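High choriolytic enzyme 1 (Oryzias latipes, PDB 3VTG) is an astacin-family zinc metalloprotease that breaks down the inner layer of the egg envelope so that the fish embryo can hatch. Local coordinates at residues E59-I63 with R77-Q81. Numbering follows the deposited sequence.
Sequences EYDFI and RKGGQ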
loop_
_atom_site.group_PDB
_atom_site.type_symbol
_atom_site.label_atom_id
_atom_site.label_comp_id
_atom_site.label_asym_id
_atom_site.label_seq_id
_atom_site.Cartn_x
_atom_site.Cartn_y
_atom_site.Cartn_z
ATOM N N GLU A 59 -22.481 4.992 4.434
ATOM C CA GLU A 59 -22.166 3.815 3.622
ATOM C C GLU A 59 -21.762 2.643 4.506
ATOM O O GLU A 59 -21.132 2.830 5.548
ATOM C CB GLU A 59 -21.041 4.114 2.628
ATOM C CG GLU A 59 -21.371 5.167 1.581
ATOM C CD GLU A 59 -20.977 6.577 1.994
ATOM O OE1 GLU A 59 -20.802 6.837 3.204
ATOM O OE2 GLU A 59 -20.845 7.433 1.099
ATOM N N TYR A 60 -22.118 1.434 4.086
ATOM C CA TYR A 60 -21.811 0.252 4.874
ATOM C C TYR A 60 -20.314 -0.094 4.883
ATOM O O TYR A 60 -19.746 -0.339 5.947
ATOM C CB TYR A 60 -22.655 -0.954 4.441
ATOM C CG TYR A 60 -22.180 -2.220 5.103
ATOM C CD1 TYR A 60 -22.297 -2.395 6.484
ATOM C CD2 TYR A 60 -21.571 -3.223 4.361
ATOM C CE1 TYR A 60 -21.831 -3.542 7.096
ATOM C CE2 TYR A 60 -21.110 -4.379 4.966
ATOM C CZ TYR A 60 -21.244 -4.531 6.331
ATOM O OH TYR A 60 -20.777 -5.673 6.927
ATOM N N ASP A 61 -19.685 -0.116 3.709
ATOM C CA ASP A 61 -18.250 -0.395 3.604
ATOM C C ASP A 61 -17.467 0.903 3.695
ATOM O O ASP A 61 -17.677 1.814 2.895
ATOM C CB ASP A 61 -17.908 -1.095 2.282
ATOM C CG ASP A 61 -18.738 -2.340 2.038
ATOM O OD1 ASP A 61 -18.807 -3.209 2.927
ATOM O OD2 ASP A 61 -19.298 -2.457 0.931
ATOM N N PHE A 62 -16.563 0.990 4.665
ATOM C CA PHE A 62 -15.786 2.214 4.849
ATOM C C PHE A 62 -14.484 1.967 5.590
ATOM O O PHE A 62 -14.338 0.972 6.300
ATOM C CB PHE A 62 -16.621 3.297 5.560
ATOM C CG PHE A 62 -16.906 3.007 7.009
ATOM C CD1 PHE A 62 -16.160 3.623 8.011
ATOM C CD2 PHE A 62 -17.933 2.142 7.378
ATOM C CE1 PHE A 62 -16.423 3.372 9.347
ATOM C CE2 PHE A 62 -18.196 1.885 8.715
ATOM C CZ PHE A 62 -17.443 2.504 9.700
ATOM N N ILE A 63 -13.545 2.892 5.416
ATOM C CA ILE A 63 -12.264 2.851 6.106
ATOM C C ILE A 63 -12.330 3.713 7.367
ATOM O O ILE A 63 -12.763 4.868 7.324
ATOM C CB ILE A 63 -11.116 3.329 5.192
ATOM C CG1 ILE A 63 -10.994 2.413 3.965
ATOM C CG2 ILE A 63 -9.802 3.382 5.959
ATOM C CD1 ILE A 63 -10.013 2.900 2.917
ATOM N N ARG A 77 -11.200 -4.411 -0.007
ATOM C CA ARG A 77 -12.445 -4.161 0.723
ATOM C C ARG A 77 -12.825 -5.402 1.524
ATOM O O ARG A 77 -13.030 -6.480 0.957
ATOM C CB ARG A 77 -13.582 -3.758 -0.232
ATOM C CG ARG A 77 -14.953 -3.645 0.433
ATOM C CD ARG A 77 -15.993 -2.979 -0.461
ATOM N NE ARG A 77 -16.250 -3.731 -1.689
ATOM C CZ ARG A 77 -17.435 -4.203 -2.073
ATOM N NH1 ARG A 77 -18.525 -4.008 -1.336
ATOM N NH2 ARG A 77 -17.530 -4.868 -3.214
ATOM N N LYS A 78 -12.921 -5.241 2.840
ATOM C CA LYS A 78 -13.170 -6.363 3.742
ATOM C C LYS A 78 -14.644 -6.526 4.090
ATOM O O LYS A 78 -15.054 -7.578 4.578
ATOM C CB LYS A 78 -12.356 -6.209 5.031
ATOM C CG LYS A 78 -10.856 -6.077 4.824
ATOM C CD LYS A 78 -10.234 -7.331 4.227
ATOM C CE LYS A 78 -10.200 -8.472 5.230
ATOM N NZ LYS A 78 -9.450 -9.646 4.709
ATOM N N GLY A 79 -15.432 -5.485 3.844
ATOM C CA GLY A 79 -16.846 -5.501 4.200
ATOM C C GLY A 79 -17.079 -4.822 5.533
ATOM O O GLY A 79 -16.524 -5.228 6.554
ATOM N N GLY A 80 -17.904 -3.782 5.521
ATOM C CA GLY A 80 -18.195 -3.015 6.726
ATOM C C GLY A 80 -17.051 -2.111 7.133
ATOM O O GLY A 80 -16.314 -1.603 6.288
ATOM N N GLN A 81 -16.912 -1.913 8.437
ATOM C CA GLN A 81 -15.841 -1.090 8.981
ATOM C C GLN A 81 -14.525 -1.842 8.889
ATOM O O GLN A 81 -14.399 -2.943 9.419
ATOM C CB GLN A 81 -16.145 -0.754 10.439
ATOM C CG GLN A 81 -15.141 0.172 11.111
ATOM C CD GLN A 81 -15.643 0.707 12.439
ATOM O OE1 GLN A 81 -16.763 0.421 12.857
ATOM N NE2 GLN A 81 -14.813 1.495 13.103
#
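Parallel strands 62-66 and 81-86 of the astacin sheet begin side by side here, and Phe62 and Gln81 form the first bridge of the pair. Phe62 N donates to Gly80 O at 3.1 Å, nearly straight at 169°. Just before the bridge, the carboxylate of Asp61 ties the incoming loop down with both oxygens. OD1 accepts Gly80 N at 2.8 Å through its anti lone pair, while OD2 makes a salt bridge with Arg77 NH1 at 2.9 Å. That nitrogen reaches OD2 from above the carboxylate plane; the oxygen itself lies near the guanidinium plane, and the two planes are 69° apart. Arg77 also gives NE to Phe11 O and NH2 to Ser8 O, so three bonds fix its head and link the N-terminal segment to the loop leading into strand 81-86. Tyr60, its CG anti to N (chi1 171°), lays its ring over Gly80, whose CA sits 3.7 Å from the ring centroid in a CH-pi contact. With no side chain on Gly80, nothing collides with Tyr60 OH, and the ring can settle on CA. At the bridge itself, where both side chains leave the same sheet face, Gln81 CA lies over one face of the Phe62 ring, 4.1 Å from its centroid, and Gln81 CG packs against Phe62 CZ. A loop carboxylate thus opens the pairing of two inner strands in the mixed five-stranded sheet of the astacin N-terminal subdomain.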